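Local atomic coordinates of transcriptional regulator (Rhodococcus jostii, PDB entry 5CYV), a protein that probably binds DNA as a MarR-family transcriptional regulator of p-hydroxycinnamate metabolism and takes p-coumaroyl-CoA as its ligand. Residues B[36-41]-B[70-75]. Numbering follows the deposited sequence.
Sequences RVRSYS and VGLVDE. With WCA (p-coumaroyl-CoA), chain J.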
loop_
_atom_site.group_PDB
_atom_site.type_symbol
_atom_site.label_atom_id
_atom_site.label_comp_id
_atom_site.label_asym_id
_atom_site.label_seq_id
_atom_site.Cartn_x
_atom_site.Cartn_y
_atom_site.Cartn_z
ATOM N N ARG B 36 -1.186 8.796 -13.046
ATOM C CA ARG B 36 -0.726 8.450 -11.715
ATOM C C ARG B 36 -1.474 7.176 -11.281
ATOM O O ARG B 36 -2.261 6.696 -12.007
ATOM C CB ARG B 36 -0.847 9.578 -10.709
ATOM C CG ARG B 36 0.261 10.596 -10.828
ATOM C CD ARG B 36 0.015 11.837 -10.018
ATOM N NE ARG B 36 -0.226 11.594 -8.624
ATOM C CZ ARG B 36 0.689 11.278 -7.749
ATOM N NH1 ARG B 36 1.937 11.168 -8.099
ATOM N NH2 ARG B 36 0.336 11.108 -6.502
ATOM N N VAL B 37 -1.182 6.664 -10.104
ATOM C CA VAL B 37 -1.721 5.339 -9.817
ATOM C C VAL B 37 -3.275 5.303 -9.916
ATOM O O VAL B 37 -3.805 4.358 -10.513
ATOM C CB VAL B 37 -1.311 4.781 -8.434
ATOM C CG1 VAL B 37 0.225 4.503 -8.276
ATOM C CG2 VAL B 37 -1.830 5.600 -7.342
ATOM N N ARG B 38 -3.972 6.324 -9.408
ATOM C CA ARG B 38 -5.455 6.223 -9.483
ATOM C C ARG B 38 -6.028 6.436 -10.889
ATOM O O ARG B 38 -6.915 5.665 -11.286
ATOM C CB ARG B 38 -6.118 7.224 -8.523
ATOM C CG ARG B 38 -5.876 6.884 -7.045
ATOM C CD ARG B 38 -6.760 7.770 -6.187
ATOM N NE ARG B 38 -6.540 7.471 -4.747
ATOM C CZ ARG B 38 -7.306 7.906 -3.770
ATOM N NH1 ARG B 38 -6.987 7.618 -2.489
ATOM N NH2 ARG B 38 -8.431 8.648 -4.025
ATOM N N SER B 39 -5.537 7.411 -11.630
ATOM C CA SER B 39 -6.063 7.596 -12.996
ATOM C C SER B 39 -5.696 6.425 -13.875
ATOM O O SER B 39 -6.507 6.000 -14.724
ATOM C CB SER B 39 -5.583 8.906 -13.600
ATOM O OG SER B 39 -4.158 9.062 -13.556
ATOM N N TYR B 40 -4.480 5.876 -13.712
ATOM C CA TYR B 40 -4.163 4.646 -14.396
ATOM C C TYR B 40 -5.094 3.512 -14.069
ATOM O O TYR B 40 -5.552 2.793 -14.984
ATOM C CB TYR B 40 -2.688 4.255 -14.061
ATOM C CG TYR B 40 -2.277 2.889 -14.493
ATOM C CD1 TYR B 40 -1.985 2.609 -15.807
ATOM C CD2 TYR B 40 -2.165 1.843 -13.529
ATOM C CE1 TYR B 40 -1.605 1.331 -16.212
ATOM C CE2 TYR B 40 -1.751 0.580 -13.919
ATOM C CZ TYR B 40 -1.461 0.331 -15.265
ATOM O OH TYR B 40 -1.135 -0.933 -15.670
ATOM N N SER B 41 -5.407 3.328 -12.792
ATOM C CA SER B 41 -6.298 2.226 -12.418
ATOM C C SER B 41 -7.673 2.376 -13.088
ATOM O O SER B 41 -8.219 1.380 -13.562
ATOM C CB SER B 41 -6.502 2.189 -10.899
ATOM O OG SER B 41 -5.241 1.973 -10.227
ATOM N N VAL B 70 -15.169 10.327 -9.474
ATOM C CA VAL B 70 -15.680 11.276 -10.458
ATOM C C VAL B 70 -14.561 12.137 -11.054
ATOM O O VAL B 70 -14.487 12.288 -12.281
ATOM C CB VAL B 70 -16.730 12.160 -9.826
ATOM C CG1 VAL B 70 -17.221 13.212 -10.821
ATOM C CG2 VAL B 70 -17.887 11.298 -9.342
ATOM N N GLY B 71 -13.686 12.674 -10.195
ATOM C CA GLY B 71 -12.613 13.531 -10.684
ATOM C C GLY B 71 -11.543 12.843 -11.497
ATOM O O GLY B 71 -10.916 13.437 -12.365
ATOM N N LEU B 72 -11.308 11.552 -11.215
ATOM C CA LEU B 72 -10.407 10.755 -12.013
ATOM C C LEU B 72 -10.959 10.556 -13.419
ATOM O O LEU B 72 -10.221 10.681 -14.394
ATOM C CB LEU B 72 -10.220 9.375 -11.389
ATOM C CG LEU B 72 -9.716 9.402 -9.953
ATOM C CD1 LEU B 72 -9.710 8.049 -9.395
ATOM C CD2 LEU B 72 -8.253 9.954 -9.918
ATOM N N VAL B 73 -12.259 10.256 -13.488
ATOM C CA VAL B 73 -12.922 10.166 -14.798
ATOM C C VAL B 73 -12.889 11.517 -15.489
ATOM O O VAL B 73 -12.614 11.560 -16.716
ATOM C CB VAL B 73 -14.349 9.617 -14.666
ATOM C CG1 VAL B 73 -15.072 9.648 -16.030
ATOM C CG2 VAL B 73 -14.286 8.176 -14.054
ATOM N N ASP B 74 -13.089 12.631 -14.752
ATOM C CA ASP B 74 -13.026 13.942 -15.397
ATOM C C ASP B 74 -11.648 14.155 -16.025
ATOM O O ASP B 74 -11.525 14.728 -17.107
ATOM C CB ASP B 74 -13.296 15.073 -14.385
ATOM C CG ASP B 74 -14.744 15.138 -13.883
ATOM O OD1 ASP B 74 -15.666 14.541 -14.479
ATOM O OD2 ASP B 74 -14.942 15.869 -12.856
ATOM N N GLU B 75 -10.599 13.780 -15.287
ATOM C CA GLU B 75 -9.238 13.941 -15.783
ATOM C C GLU B 75 -9.032 13.134 -17.066
ATOM O O GLU B 75 -8.483 13.645 -18.052
ATOM C CB GLU B 75 -8.236 13.531 -14.692
ATOM C CG GLU B 75 -6.820 13.528 -15.164
ATOM C CD GLU B 75 -5.798 13.197 -14.084
ATOM O OE1 GLU B 75 -4.629 13.021 -14.466
ATOM O OE2 GLU B 75 -6.142 13.057 -12.888
HETATM C C4 WCA J . -9.530 9.537 12.429
HETATM C C5 WCA J . -8.546 10.452 12.788
HETATM C C6 WCA J . -8.764 11.251 13.972
HETATM C C8 WCA J . -7.862 9.440 10.950
HETATM N N1 WCA J . -9.907 11.070 14.672
HETATM N N3 WCA J . -10.654 9.425 13.198
HETATM C CAV WCA J . -2.477 0.391 -9.048
HETATM C CAT WCA J . -1.858 -0.171 -10.122
HETATM C CBS WCA J . -0.653 -0.847 -9.876
HETATM O OAJ WCA J . 0.022 -1.446 -10.973
HETATM C CAU WCA J . -0.130 -0.970 -8.633
HETATM C CAW WCA J . -0.765 -0.409 -7.519
HETATM C CBT WCA J . -1.948 0.246 -7.758
HETATM C CAR WCA J . -2.597 0.790 -6.549
HETATM C CAQ WCA J . -3.958 1.302 -6.655
HETATM C CBP WCA J . -4.558 1.613 -5.300
HETATM O OAD WCA J . -4.199 1.287 -4.222
HETATM S SBO WCA J . -6.000 2.570 -5.506
HETATM C CBA WCA J . -6.545 2.645 -3.770
HETATM C CAY WCA J . -6.155 4.045 -3.137
HETATM N NBH WCA J . -4.820 4.040 -2.647
HETATM C CBQ WCA J . -3.910 5.089 -3.124
HETATM O OAE WCA J . -4.266 6.032 -3.842
HETATM C CBB WCA J . -2.504 5.053 -2.611
HETATM C CAZ WCA J . -2.246 6.147 -1.534
HETATM N NBI WCA J . -2.952 5.944 -0.254
HETATM C CBR WCA J . -4.180 6.507 0.068
HETATM O OAF WCA J . -4.770 7.134 -0.817
HETATM C CBX WCA J . -4.760 6.354 1.466
HETATM O OAK WCA J . -3.674 5.959 2.352
HETATM C CCD WCA J . -5.892 5.318 1.509
HETATM C CAA WCA J . -5.262 3.907 1.319
HETATM C CAB WCA J . -7.002 5.608 0.475
HETATM C CBD WCA J . -6.522 5.343 2.942
HETATM O OBK WCA J . -6.887 6.741 3.082
HETATM P PCG WCA J . -7.898 7.178 4.258
HETATM O OAP WCA J . -9.102 6.297 4.157
HETATM O OAI WCA J . -8.059 8.709 4.084
HETATM O OBN WCA J . -7.211 6.762 5.594
HETATM P PCF WCA J . -6.338 7.483 6.668
HETATM O OAO WCA J . -6.281 8.933 6.179
HETATM O OAH WCA J . -5.108 6.665 7.035
HETATM O "O5'" WCA J . -7.271 7.448 7.991
HETATM C "C5'" WCA J . -7.714 6.210 8.541
HETATM C "C4'" WCA J . -9.088 6.125 9.139
HETATM O "O4'" WCA J . -9.029 6.814 10.615
HETATM C "C3'" WCA J . -10.042 6.809 8.461
HETATM O "O3'" WCA J . -11.385 6.304 8.806
HETATM P PCE WCA J . -12.277 5.553 7.746
HETATM O OAM WCA J . -11.489 4.421 7.170
HETATM O OAN WCA J . -12.685 6.500 6.654
HETATM O OAG WCA J . -13.502 5.024 8.442
HETATM C "C2'" WCA J . -9.942 8.240 9.033
HETATM O "O2'" WCA J . -11.029 9.008 8.762
HETATM C "C1'" WCA J . -9.748 7.910 10.559
HETATM N N9 WCA J . -9.054 8.940 11.275
HETATM N N7 WCA J . -7.528 10.369 11.850
HETATM C C2 WCA J . -10.813 10.190 14.300
HETATM N N6 WCA J . -7.774 12.201 14.374
HETATM O O HOH W 1 -3.565 11.400 -12.604
#
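Within the MarR-type winged helix-turn-helix domain, R38 and L72 meet where the wall of the p-coumaroyl-CoA pocket backs onto helix 70-78, the recognition helix to judge from its place before the two-stranded wing. The axes of the segments 37-41 and 70-75 cross at -76° and approach to 9.4 Å, with S39 and L72 nearest in backbone register. L72 bridges the two helices with both methyls: its CD2 lies 3.7 Å from CB of R38, while CD1 sits beside the same carbon. Beyond CB, R38 leaves the leucine. With CG anti to its carbonyl carbon (chi1 -68°) and the chain extended to NE, the guanidinium is carried to the pantetheine arm of the ligand. There NE donates to the amide oxygen OAE of WCA over 2.8 Å, nearly straight at 171°, and NH1 of R38 donates to the second amide oxygen, OAF, at 2.8 Å; a weak NH1 bond also reaches OAE. A leucine in place of R38 would probably leave both ligand carbonyls without these donors and the pantetheine arm less firmly placed. A turn further along helix 70-78, a polar link takes over: water 1 donates to OE1 of E75 at 2.7 Å and is hydrogen-bonded to OG of S39 at 2.6 Å, bridging two oxygens that lie 4.1 Å apart. The same OG accepts a nearly linear bond from N of R36 at 3.0 Å, tying the bridge to the residue at the N-cap. Q68, just before helix 70-78, takes a bond from NH2 of R38, and M62 of helix 55-62 also touches R38. Away from this contact, helix 37-47 packs V37 against helix 11-30 and Y40 against helix 100-121, whereas helix 70-78 rests V73 on strand 82-87.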